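Local structure of cytochrome c-550-like protein (Thermosynechococcus elongatus, 4LJI) at residues Val18-Gly26 and Pro75-Val83; Tyr7-Val18 and Phe120-Trp131. The protein probably serves as a low-potential electron-transfer cytochrome with one covalently bound heme c, able to replace cytochrome c-550 (PsbV) in part. All coordinates share one frame; numbering follows the deposited sequence.

Both contacts are partly buried and both draw on strand 17-21, with Val18 common to the two; contact 1 buries 303 Å² and contact 2 buries 552 Å². Contact 1 sets the end of that strand and the turn after it against the start of helix 79-87, mostly through backbone polarity. Contact 2 packs the N-terminal helix 6-10 and its trailing loop on the C-terminal half of helix 111-127 and the turn after it, combining a buried apolar cluster with an arginine bound to main-chain carbonyls. The two meet at Leu122, whose CD2 lies 3.6 Å from Asp77 O. Arg76 of contact 1 binds a heme propionate directly, whereas contact 2 reaches the heme pocket through Ile121.

Contact 1: Val18-Gly26 and Pro75-Val83; sequences VELPVNDRG and PRDTIASLV. With HEC (heme c), chain C.
Pro21 and Val22, leaving strand 17-21, present successive carbonyls to the first two residues of helix 79-87. Ile79 N donates to Pro21 O at 2.9 Å in the carbonyl plane, with an N-H...O angle of 159°. Ala80 N reaches Val22 O at 3.1 Å, tilted from that carbonyl's plane. Thr78 CA also comes to 3.2 Å from Pro21 O, a bent CA-H...O contact that adds to the bond. Apolar contact is lighter: with Val22 CG1 between the backbone N and the carbonyl carbon (chi1 80°), Val22 CG2 is turned to Ile79 CB at 4.0 Å, and Thr78 CG2 abuts Asn23 C at 3.7 Å.

In the second shell, Thr78 occupies the N-cap position, its OG1 sharing with Ser81 OG a hydrogen bond of either direction. Beyond Val22, Asn23 OD1 accepts from Arg25 N at 3.1 Å, an Asx turn that bends the chain back toward strand 28-32 of the hairpin, while Asn23 ND2 is held by Glu27. Asp77, just ahead of the cap, forms a salt bridge with Lys70.

Ahead of the helix, segment 75-83 also reaches the heme. Arg76 is extended from CG to NE (chi2 177°), which carries NH1 to the propionate oxygen O1A of HEC at 2.9 Å; the carboxylate lies at the guanidinium edge. Ser91 O takes NH2, fixing the rotation of the group, and Leu82 CD2 packs on the heme methyl CMA at 3.6 Å. A leucine in place of Arg76 would probably leave O1A without this charged partner and Ser91 O without its donor. The N-H groups of Ile79 and Ala80 are thus satisfied by the carbonyls of Pro21 and Val22, at the strand end and just after it, and the positive guanidinium is likely to offset propionate charge beside the heme.

Contact 2: Tyr7-Val18 and Phe120-Trp131; sequences YVIQYLKVTDTV and FILRAAAVAPGW
Leu12 fills the tight part of the contact: its CD2 presses on Ala124 CA at 3.5 Å, and its CD1 lies 3.7 Å from Phe120 CD1. Tyr7 crosses Phe120 at about a right angle, bringing Tyr7 CE2 to the edge of the Phe120 ring, 3.6 Å from Phe120 CE1, while Tyr7 OH rests against Ala128 CB at 3.4 Å. Arg123 CG is anti to the backbone N and the chain then bends (chi2 58°), turning Arg123 NE onto Leu12 O at 2.8 Å in the carbonyl plane. Arg123 NH2 adds a weak bond to Leu12 O and also donates to Lys13 O, from above that carbonyl's plane. Val18 CG2 and Val127 CG1 lie over opposite faces of the guanidinium.

Arg123 sits on helix 111-127, the C-terminal helix of the cytochrome c fold, which meets the N-terminal segment leading into the hairpin. A type II beta turn, Ala128 to Trp131, follows; the Trp131 side chain, bonded through NE1 to Leu64 O, is about 6 Å from that of the axial ligand His51.

Packing thins at the margin: Tyr11 CD1 stays 4.4 Å from Pro129 CD, and Lys13, an exposed residue, reaches Val127 O through NZ by a weak bond of 3.4 Å.

Contact 1: Val18-Gly26 and Pro75-Val83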
loop_
_atom_site.group_PDB
_atom_site.type_symbol
_atom_site.label_atom_id
_atom_site.label_comp_id
_atom_site.label_asym_id
_atom_site.label_seq_id
_atom_site.Cartn_x
_atom_site.Cartn_y
_atom_site.Cartn_z
ATOM N N VAL A 18 -16.977 -20.526 -1.436
ATOM C CA VAL A 18 -17.205 -20.075 -2.796
ATOM C C VAL A 18 -16.300 -20.953 -3.651
ATOM O O VAL A 18 -15.273 -21.439 -3.166
ATOM C CB VAL A 18 -16.809 -18.561 -2.954
ATOM C CG1 VAL A 18 -15.302 -18.368 -2.781
ATOM C CG2 VAL A 18 -17.249 -18.015 -4.298
ATOM N N GLU A 19 -16.677 -21.163 -4.912
ATOM C CA GLU A 19 -15.851 -21.930 -5.836
ATOM C C GLU A 19 -15.216 -21.016 -6.865
ATOM O O GLU A 19 -15.941 -20.292 -7.573
ATOM C CB GLU A 19 -16.713 -22.979 -6.547
ATOM C CG GLU A 19 -17.307 -23.977 -5.593
ATOM C CD GLU A 19 -16.245 -24.893 -5.040
ATOM O OE1 GLU A 19 -15.256 -25.144 -5.766
ATOM O OE2 GLU A 19 -16.392 -25.354 -3.896
ATOM N N LEU A 20 -13.881 -21.023 -6.962
ATOM C CA LEU A 20 -13.216 -20.118 -7.912
ATOM C C LEU A 20 -12.384 -20.853 -8.933
ATOM O O LEU A 20 -11.815 -21.901 -8.634
ATOM C CB LEU A 20 -12.318 -19.121 -7.182
ATOM C CG LEU A 20 -13.067 -18.185 -6.228
ATOM C CD1 LEU A 20 -12.064 -17.480 -5.331
ATOM C CD2 LEU A 20 -13.932 -17.153 -6.972
ATOM N N PRO A 21 -12.338 -20.325 -10.171
ATOM C CA PRO A 21 -11.596 -20.994 -11.240
ATOM C C PRO A 21 -10.143 -21.148 -10.873
ATOM O O PRO A 21 -9.422 -20.153 -10.696
ATOM C CB PRO A 21 -11.720 -20.019 -12.405
ATOM C CG PRO A 21 -12.981 -19.331 -12.171
ATOM C CD PRO A 21 -13.129 -19.193 -10.680
ATOM N N VAL A 22 -9.695 -22.380 -10.794
ATOM C CA VAL A 22 -8.331 -22.607 -10.395
ATOM C C VAL A 22 -7.417 -22.658 -11.626
ATOM O O VAL A 22 -6.257 -22.270 -11.554
ATOM C CB VAL A 22 -8.238 -23.856 -9.475
ATOM C CG1 VAL A 22 -8.249 -25.136 -10.293
ATOM C CG2 VAL A 22 -7.044 -23.769 -8.545
ATOM N N ASN A 23 -7.960 -23.071 -12.770
ATOM C CA ASN A 23 -7.223 -23.060 -14.034
ATOM C C ASN A 23 -8.136 -22.905 -15.236
ATOM O O ASN A 23 -9.356 -22.836 -15.092
ATOM C CB ASN A 23 -6.366 -24.304 -14.200
ATOM C CG ASN A 23 -7.184 -25.588 -14.159
ATOM O OD1 ASN A 23 -8.337 -25.624 -14.590
ATOM N ND2 ASN A 23 -6.596 -26.640 -13.607
ATOM N N ASP A 24 -7.554 -22.897 -16.432
ATOM C CA ASP A 24 -8.349 -22.625 -17.629
ATOM C C ASP A 24 -9.231 -23.786 -18.125
ATOM O O ASP A 24 -10.038 -23.595 -19.029
ATOM C CB ASP A 24 -7.483 -22.062 -18.766
ATOM C CG ASP A 24 -6.172 -22.809 -18.943
ATOM O OD1 ASP A 24 -6.080 -23.994 -18.554
ATOM O OD2 ASP A 24 -5.227 -22.199 -19.487
ATOM N N ARG A 25 -9.098 -24.971 -17.532
ATOM C CA ARG A 25 -9.878 -26.125 -17.987
ATOM C C ARG A 25 -11.107 -26.432 -17.124
ATOM O O ARG A 25 -11.446 -27.600 -16.898
ATOM C CB ARG A 25 -8.996 -27.373 -18.148
ATOM C CG ARG A 25 -8.345 -27.866 -16.870
ATOM C CD ARG A 25 -7.396 -29.038 -17.130
ATOM N NE ARG A 25 -6.465 -29.218 -16.017
ATOM C CZ ARG A 25 -5.360 -28.494 -15.847
ATOM N NH1 ARG A 25 -5.042 -27.549 -16.725
ATOM N NH2 ARG A 25 -4.571 -28.710 -14.802
ATOM N N GLY A 26 -11.772 -25.378 -16.654
ATOM C CA GLY A 26 -13.060 -25.508 -15.992
ATOM C C GLY A 26 -13.047 -25.951 -14.538
ATOM O O GLY A 26 -14.105 -26.091 -13.920
ATOM N N PRO A 75 -4.998 -14.811 -20.026
ATOM C CA PRO A 75 -5.939 -14.194 -19.065
ATOM C C PRO A 75 -5.617 -14.445 -17.587
ATOM O O PRO A 75 -5.129 -15.524 -17.237
ATOM C CB PRO A 75 -7.297 -14.799 -19.434
ATOM C CG PRO A 75 -7.044 -15.824 -20.479
ATOM C CD PRO A 75 -5.676 -15.664 -21.025
ATOM N N ARG A 76 -5.857 -13.422 -16.758
ATOM C CA ARG A 76 -5.487 -13.418 -15.345
ATOM C C ARG A 76 -6.736 -13.570 -14.497
ATOM O O ARG A 76 -7.003 -12.811 -13.551
ATOM C CB ARG A 76 -4.700 -12.129 -15.038
ATOM C CG ARG A 76 -3.404 -12.121 -15.815
ATOM C CD ARG A 76 -2.582 -10.872 -15.646
ATOM N NE ARG A 76 -1.403 -10.917 -16.504
ATOM C CZ ARG A 76 -0.760 -9.851 -16.977
ATOM N NH1 ARG A 76 -1.227 -8.646 -16.712
ATOM N NH2 ARG A 76 0.324 -9.996 -17.747
ATOM N N ASP A 77 -7.524 -14.577 -14.865
ATOM C CA ASP A 77 -8.838 -14.798 -14.276
ATOM C C ASP A 77 -8.981 -16.149 -13.591
ATOM O O ASP A 77 -10.096 -16.664 -13.429
ATOM C CB ASP A 77 -9.928 -14.631 -15.351
ATOM C CG ASP A 77 -9.771 -15.609 -16.520
ATOM O OD1 ASP A 77 -8.807 -16.435 -16.585
ATOM O OD2 ASP A 77 -10.650 -15.551 -17.412
ATOM N N THR A 78 -7.844 -16.720 -13.178
ATOM C CA THR A 78 -7.821 -17.990 -12.451
ATOM C C THR A 78 -6.801 -17.902 -11.341
ATOM O O THR A 78 -5.920 -17.043 -11.392
ATOM C CB THR A 78 -7.427 -19.171 -13.379
ATOM O OG1 THR A 78 -6.095 -18.958 -13.845
ATOM C CG2 THR A 78 -8.356 -19.285 -14.586
ATOM N N ILE A 79 -6.916 -18.762 -10.331
ATOM C CA ILE A 79 -5.931 -18.784 -9.244
ATOM C C ILE A 79 -4.515 -19.011 -9.784
ATOM O O ILE A 79 -3.579 -18.298 -9.406
ATOM C CB ILE A 79 -6.221 -19.903 -8.213
ATOM C CG1 ILE A 79 -7.606 -19.738 -7.587
ATOM C CG2 ILE A 79 -5.160 -19.827 -7.086
ATOM C CD1 ILE A 79 -7.811 -18.367 -6.894
ATOM N N ALA A 80 -4.342 -20.019 -10.648
ATOM C CA ALA A 80 -3.009 -20.329 -11.134
ATOM C C ALA A 80 -2.397 -19.179 -11.926
ATOM O O ALA A 80 -1.190 -18.894 -11.810
ATOM C CB ALA A 80 -3.009 -21.608 -11.960
ATOM N N SER A 81 -3.216 -18.499 -12.725
ATOM C CA SER A 81 -2.687 -17.420 -13.557
ATOM C C SER A 81 -2.317 -16.194 -12.721
ATOM O O SER A 81 -1.362 -15.529 -13.027
ATOM C CB SER A 81 -3.659 -17.047 -14.696
ATOM O OG SER A 81 -4.937 -16.677 -14.212
ATOM N N LEU A 82 -3.058 -15.938 -11.650
ATOM C CA LEU A 82 -2.759 -14.749 -10.800
ATOM C C LEU A 82 -1.504 -15.049 -9.956
ATOM O O LEU A 82 -0.647 -14.192 -9.785
ATOM C CB LEU A 82 -3.944 -14.380 -9.913
ATOM C CG LEU A 82 -5.055 -13.672 -10.672
ATOM C CD1 LEU A 82 -6.292 -13.623 -9.804
ATOM C CD2 LEU A 82 -4.575 -12.305 -11.001
ATOM N N VAL A 83 -1.387 -16.273 -9.463
ATOM C CA VAL A 83 -0.193 -16.638 -8.693
ATOM C C VAL A 83 1.067 -16.531 -9.577
ATOM O O VAL A 83 2.071 -15.883 -9.180
ATOM C CB VAL A 83 -0.332 -18.066 -8.088
ATOM C CG1 VAL A 83 0.995 -18.557 -7.485
ATOM C CG2 VAL A 83 -1.435 -18.028 -7.049
HETATM FE FE HEC C . 0.083 -4.705 -9.295
HETATM C CHA HEC C . -0.712 -4.950 -12.646
HETATM C CHB HEC C . -1.696 -7.585 -8.636
HETATM C CHC HEC C . 1.136 -4.641 -5.939
HETATM C CHD HEC C . 1.404 -1.648 -9.775
HETATM N NA HEC C . -1.025 -5.977 -10.373
HETATM C C1A HEC C . -1.174 -5.909 -11.758
HETATM C C2A HEC C . -2.006 -7.021 -12.173
HETATM C C3A HEC C . -2.277 -7.737 -11.049
HETATM C C4A HEC C . -1.653 -7.142 -9.945
HETATM C CMA HEC C . -3.085 -9.007 -10.985
HETATM C CAA HEC C . -2.501 -7.338 -13.586
HETATM C CBA HEC C . -3.796 -6.550 -13.905
HETATM C CGA HEC C . -4.365 -6.821 -15.276
HETATM O O1A HEC C . -3.873 -7.696 -16.043
HETATM O O2A HEC C . -5.380 -6.155 -15.663
HETATM N NB HEC C . -0.226 -5.869 -7.591
HETATM C C1B HEC C . -0.944 -7.009 -7.587
HETATM C C2B HEC C . -0.932 -7.545 -6.283
HETATM C C3B HEC C . -0.115 -6.772 -5.496
HETATM C C4B HEC C . 0.308 -5.668 -6.374
HETATM C CMB HEC C . -1.622 -8.824 -5.863
HETATM C CAB HEC C . 0.209 -6.938 -4.058
HETATM C CBB HEC C . 0.978 -8.068 -3.829
HETATM N NC HEC C . 1.082 -3.382 -8.069
HETATM C C1C HEC C . 1.424 -3.566 -6.756
HETATM C C2C HEC C . 1.985 -2.365 -6.303
HETATM C C3C HEC C . 2.075 -1.511 -7.371
HETATM C C4C HEC C . 1.511 -2.155 -8.507
HETATM C CMC HEC C . 2.453 -2.102 -4.879
HETATM C CAC HEC C . 2.584 -0.105 -7.295
HETATM C CBC HEC C . 3.862 0.153 -6.938
HETATM N ND HEC C . 0.283 -3.551 -10.883
HETATM C C1D HEC C . 0.909 -2.365 -10.871
HETATM C C2D HEC C . 0.991 -1.835 -12.231
HETATM C C3D HEC C . 0.391 -2.734 -13.038
HETATM C C4D HEC C . -0.065 -3.808 -12.169
HETATM C CMD HEC C . 1.609 -0.512 -12.639
HETATM C CAD HEC C . 0.258 -2.641 -14.534
HETATM C CBD HEC C . 1.367 -3.534 -15.130
HETATM C CGD HEC C . 1.747 -3.622 -16.596
HETATM O O1D HEC C . 0.898 -3.634 -17.527
HETATM O O2D HEC C . 2.969 -3.718 -16.873
#

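Contact 2: Tyr7-Val18 and Phe120-Trp131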
loop_
_atom_site.group_PDB
_atom_site.type_symbol
_atom_site.label_atom_id
_atom_site.label_comp_id
_atom_site.label_asym_id
_atom_site.label_seq_id
_atom_site.Cartn_x
_atom_site.Cartn_y
_atom_site.Cartn_z
ATOM N N TYR A 7 -16.448 -7.140 5.191
ATOM C CA TYR A 7 -16.322 -6.883 3.756
ATOM C C TYR A 7 -16.548 -8.143 2.933
ATOM O O TYR A 7 -17.166 -8.102 1.880
ATOM C CB TYR A 7 -14.982 -6.229 3.417
ATOM C CG TYR A 7 -14.783 -5.980 1.934
ATOM C CD1 TYR A 7 -15.260 -4.821 1.338
ATOM C CD2 TYR A 7 -14.151 -6.923 1.122
ATOM C CE1 TYR A 7 -15.099 -4.594 -0.012
ATOM C CE2 TYR A 7 -13.964 -6.694 -0.226
ATOM C CZ TYR A 7 -14.447 -5.524 -0.786
ATOM O OH TYR A 7 -14.280 -5.283 -2.126
ATOM N N VAL A 8 -16.046 -9.265 3.432
ATOM C CA VAL A 8 -16.224 -10.546 2.757
ATOM C C VAL A 8 -17.680 -11.062 2.771
ATOM O O VAL A 8 -18.186 -11.603 1.772
ATOM C CB VAL A 8 -15.280 -11.598 3.373
ATOM C CG1 VAL A 8 -15.672 -13.009 2.859
ATOM C CG2 VAL A 8 -13.811 -11.213 3.126
ATOM N N ILE A 9 -18.353 -10.921 3.909
ATOM C CA ILE A 9 -19.754 -11.329 4.005
ATOM C C ILE A 9 -20.650 -10.456 3.122
ATOM O O ILE A 9 -21.414 -10.971 2.307
ATOM C CB ILE A 9 -20.267 -11.252 5.453
ATOM C CG1 ILE A 9 -19.404 -12.115 6.364
ATOM C CG2 ILE A 9 -21.718 -11.693 5.535
ATOM C CD1 ILE A 9 -19.356 -13.536 5.930
ATOM N N GLN A 10 -20.534 -9.137 3.285
ATOM C CA GLN A 10 -21.459 -8.176 2.678
ATOM C C GLN A 10 -21.106 -7.767 1.244
ATOM O O GLN A 10 -21.992 -7.552 0.412
ATOM C CB GLN A 10 -21.585 -6.923 3.565
ATOM C CG GLN A 10 -22.504 -5.826 2.999
ATOM C CD GLN A 10 -22.555 -4.576 3.880
ATOM O OE1 GLN A 10 -22.013 -4.558 4.990
ATOM N NE2 GLN A 10 -23.214 -3.525 3.385
ATOM N N TYR A 11 -19.821 -7.668 0.943
ATOM C CA TYR A 11 -19.417 -7.158 -0.352
ATOM C C TYR A 11 -18.877 -8.238 -1.288
ATOM O O TYR A 11 -19.050 -8.153 -2.504
ATOM C CB TYR A 11 -18.465 -5.970 -0.181
ATOM C CG TYR A 11 -19.180 -4.773 0.417
ATOM C CD1 TYR A 11 -20.414 -4.378 -0.072
ATOM C CD2 TYR A 11 -18.646 -4.066 1.489
ATOM C CE1 TYR A 11 -21.097 -3.296 0.471
ATOM C CE2 TYR A 11 -19.326 -2.977 2.044
ATOM C CZ TYR A 11 -20.549 -2.601 1.528
ATOM O OH TYR A 11 -21.239 -1.528 2.065
ATOM N N LEU A 12 -18.241 -9.267 -0.734
ATOM C CA LEU A 12 -17.885 -10.431 -1.540
ATOM C C LEU A 12 -18.961 -11.509 -1.515
ATOM O O LEU A 12 -18.864 -12.501 -2.246
ATOM C CB LEU A 12 -16.578 -11.037 -1.076
ATOM C CG LEU A 12 -15.285 -10.212 -1.224
ATOM C CD1 LEU A 12 -14.048 -11.034 -0.943
ATOM C CD2 LEU A 12 -15.152 -9.533 -2.587
ATOM N N LYS A 13 -19.975 -11.313 -0.671
ATOM C CA LYS A 13 -21.117 -12.225 -0.567
ATOM C C LYS A 13 -20.690 -13.679 -0.397
ATOM O O LYS A 13 -21.148 -14.553 -1.128
ATOM C CB LYS A 13 -22.058 -12.083 -1.780
ATOM C CG LYS A 13 -22.703 -10.723 -1.908
ATOM C CD LYS A 13 -23.121 -10.425 -3.346
ATOM C CE LYS A 13 -23.245 -8.915 -3.552
ATOM N NZ LYS A 13 -23.011 -8.468 -4.958
ATOM N N VAL A 14 -19.796 -13.913 0.558
ATOM C CA VAL A 14 -19.323 -15.260 0.868
ATOM C C VAL A 14 -19.431 -15.488 2.376
ATOM O O VAL A 14 -18.712 -14.863 3.158
ATOM C CB VAL A 14 -17.857 -15.482 0.412
ATOM C CG1 VAL A 14 -17.352 -16.852 0.849
ATOM C CG2 VAL A 14 -17.721 -15.324 -1.094
ATOM N N THR A 15 -20.352 -16.367 2.779
ATOM C CA THR A 15 -20.585 -16.644 4.196
ATOM C C THR A 15 -19.939 -17.969 4.574
ATOM O O THR A 15 -19.307 -18.090 5.622
ATOM C CB THR A 15 -22.095 -16.715 4.529
ATOM O OG1 THR A 15 -22.685 -15.413 4.398
ATOM C CG2 THR A 15 -22.308 -17.216 5.956
ATOM N N ASP A 16 -20.108 -18.955 3.695
ATOM C CA ASP A 16 -19.554 -20.292 3.882
ATOM C C ASP A 16 -18.326 -20.500 2.999
ATOM O O ASP A 16 -17.181 -20.329 3.425
ATOM C CB ASP A 16 -20.601 -21.357 3.514
ATOM C CG ASP A 16 -21.821 -21.337 4.424
ATOM O OD1 ASP A 16 -22.204 -20.245 4.898
ATOM O OD2 ASP A 16 -22.400 -22.416 4.668
ATOM N N THR A 17 -18.586 -20.923 1.769
ATOM C CA THR A 17 -17.535 -21.165 0.803
ATOM C C THR A 17 -17.943 -20.595 -0.536
ATOM O O THR A 17 -19.106 -20.268 -0.765
ATOM C CB THR A 17 -17.234 -22.678 0.596
ATOM O OG1 THR A 17 -18.401 -23.322 0.078
ATOM C CG2 THR A 17 -16.799 -23.328 1.903
ATOM N N VAL A 18 -16.977 -20.526 -1.436
ATOM C CA VAL A 18 -17.205 -20.075 -2.796
ATOM C C VAL A 18 -16.300 -20.953 -3.651
ATOM O O VAL A 18 -15.273 -21.439 -3.166
ATOM C CB VAL A 18 -16.809 -18.561 -2.954
ATOM C CG1 VAL A 18 -15.302 -18.368 -2.781
ATOM C CG2 VAL A 18 -17.249 -18.015 -4.298
ATOM N N PHE A 120 -9.008 -13.593 -3.254
ATOM C CA PHE A 120 -9.622 -12.320 -2.891
ATOM C C PHE A 120 -9.798 -11.412 -4.108
ATOM O O PHE A 120 -10.881 -10.892 -4.329
ATOM C CB PHE A 120 -8.838 -11.610 -1.785
ATOM C CG PHE A 120 -9.309 -10.231 -1.553
ATOM C CD1 PHE A 120 -10.465 -9.985 -0.819
ATOM C CD2 PHE A 120 -8.617 -9.155 -2.106
ATOM C CE1 PHE A 120 -10.928 -8.653 -0.603
ATOM C CE2 PHE A 120 -9.081 -7.818 -1.906
ATOM C CZ PHE A 120 -10.249 -7.588 -1.162
ATOM N N ILE A 121 -8.748 -11.249 -4.915
ATOM C CA ILE A 121 -8.790 -10.359 -6.072
ATOM C C ILE A 121 -9.821 -10.879 -7.048
ATOM O O ILE A 121 -10.608 -10.107 -7.608
ATOM C CB ILE A 121 -7.420 -10.276 -6.782
ATOM C CG1 ILE A 121 -6.413 -9.518 -5.916
ATOM C CG2 ILE A 121 -7.557 -9.579 -8.162
ATOM C CD1 ILE A 121 -5.003 -9.648 -6.443
ATOM N N LEU A 122 -9.832 -12.194 -7.238
ATOM C CA LEU A 122 -10.707 -12.821 -8.219
ATOM C C LEU A 122 -12.182 -12.715 -7.827
ATOM O O LEU A 122 -13.054 -12.421 -8.673
ATOM C CB LEU A 122 -10.263 -14.266 -8.451
ATOM C CG LEU A 122 -10.723 -14.988 -9.697
ATOM C CD1 LEU A 122 -10.632 -14.061 -10.890
ATOM C CD2 LEU A 122 -9.810 -16.188 -9.865
ATOM N N ARG A 123 -12.490 -12.982 -6.564
ATOM C CA ARG A 123 -13.858 -12.786 -6.086
ATOM C C ARG A 123 -14.308 -11.336 -6.074
ATOM O O ARG A 123 -15.440 -11.031 -6.417
ATOM C CB ARG A 123 -14.059 -13.422 -4.718
ATOM C CG ARG A 123 -15.470 -13.301 -4.136
ATOM C CD ARG A 123 -16.525 -13.911 -5.042
ATOM N NE ARG A 123 -17.795 -14.032 -4.323
ATOM C CZ ARG A 123 -18.868 -14.643 -4.802
ATOM N NH1 ARG A 123 -18.819 -15.212 -6.003
ATOM N NH2 ARG A 123 -19.977 -14.686 -4.067
ATOM N N ALA A 124 -13.427 -10.432 -5.668
ATOM C CA ALA A 124 -13.727 -9.027 -5.713
ATOM C C ALA A 124 -14.047 -8.540 -7.115
ATOM O O ALA A 124 -15.015 -7.799 -7.324
ATOM C CB ALA A 124 -12.537 -8.239 -5.140
ATOM N N ALA A 125 -13.207 -8.921 -8.073
ATOM C CA ALA A 125 -13.431 -8.565 -9.475
ATOM C C ALA A 125 -14.791 -9.045 -9.964
ATOM O O ALA A 125 -15.475 -8.343 -10.737
ATOM C CB ALA A 125 -12.305 -9.174 -10.355
ATOM N N ALA A 126 -15.200 -10.214 -9.497
ATOM C CA ALA A 126 -16.483 -10.738 -9.947
ATOM C C ALA A 126 -17.713 -10.018 -9.324
ATOM O O ALA A 126 -18.719 -9.759 -10.015
ATOM C CB ALA A 126 -16.554 -12.252 -9.709
ATOM N N VAL A 127 -17.664 -9.737 -8.028
ATOM C CA VAL A 127 -18.881 -9.336 -7.309
ATOM C C VAL A 127 -18.864 -8.060 -6.487
ATOM O O VAL A 127 -19.922 -7.570 -6.095
ATOM C CB VAL A 127 -19.386 -10.448 -6.360
ATOM C CG1 VAL A 127 -19.507 -11.789 -7.088
ATOM C CG2 VAL A 127 -18.498 -10.564 -5.146
ATOM N N ALA A 128 -17.685 -7.541 -6.193
ATOM C CA ALA A 128 -17.585 -6.399 -5.316
ATOM C C ALA A 128 -18.015 -5.142 -6.062
ATOM O O ALA A 128 -17.481 -4.840 -7.116
ATOM C CB ALA A 128 -16.183 -6.293 -4.814
ATOM N N PRO A 129 -19.013 -4.420 -5.520
ATOM C CA PRO A 129 -19.488 -3.163 -6.114
ATOM C C PRO A 129 -18.369 -2.150 -6.340
ATOM O O PRO A 129 -17.608 -1.868 -5.413
ATOM C CB PRO A 129 -20.465 -2.638 -5.060
ATOM C CG PRO A 129 -21.044 -3.902 -4.473
ATOM C CD PRO A 129 -19.854 -4.844 -4.386
ATOM N N GLY A 130 -18.249 -1.662 -7.573
ATOM C CA GLY A 130 -17.311 -0.607 -7.914
ATOM C C GLY A 130 -15.880 -1.039 -8.176
ATOM O O GLY A 130 -15.068 -0.260 -8.683
ATOM N N TRP A 131 -15.568 -2.281 -7.831
ATOM C CA TRP A 131 -14.214 -2.768 -7.980
ATOM C C TRP A 131 -13.695 -2.563 -9.389
ATOM O O TRP A 131 -14.306 -3.018 -10.368
ATOM C CB TRP A 131 -14.144 -4.244 -7.620
ATOM C CG TRP A 131 -12.784 -4.855 -7.743
ATOM C CD1 TRP A 131 -12.234 -5.400 -8.863
ATOM C CD2 TRP A 131 -11.814 -5.031 -6.696
ATOM N NE1 TRP A 131 -10.992 -5.899 -8.584
ATOM C CE2 TRP A 131 -10.707 -5.687 -7.264
ATOM C CE3 TRP A 131 -11.778 -4.696 -5.344
ATOM C CZ2 TRP A 131 -9.576 -6.037 -6.519
ATOM C CZ3 TRP A 131 -10.645 -5.026 -4.604
ATOM C CH2 TRP A 131 -9.555 -5.684 -5.195
#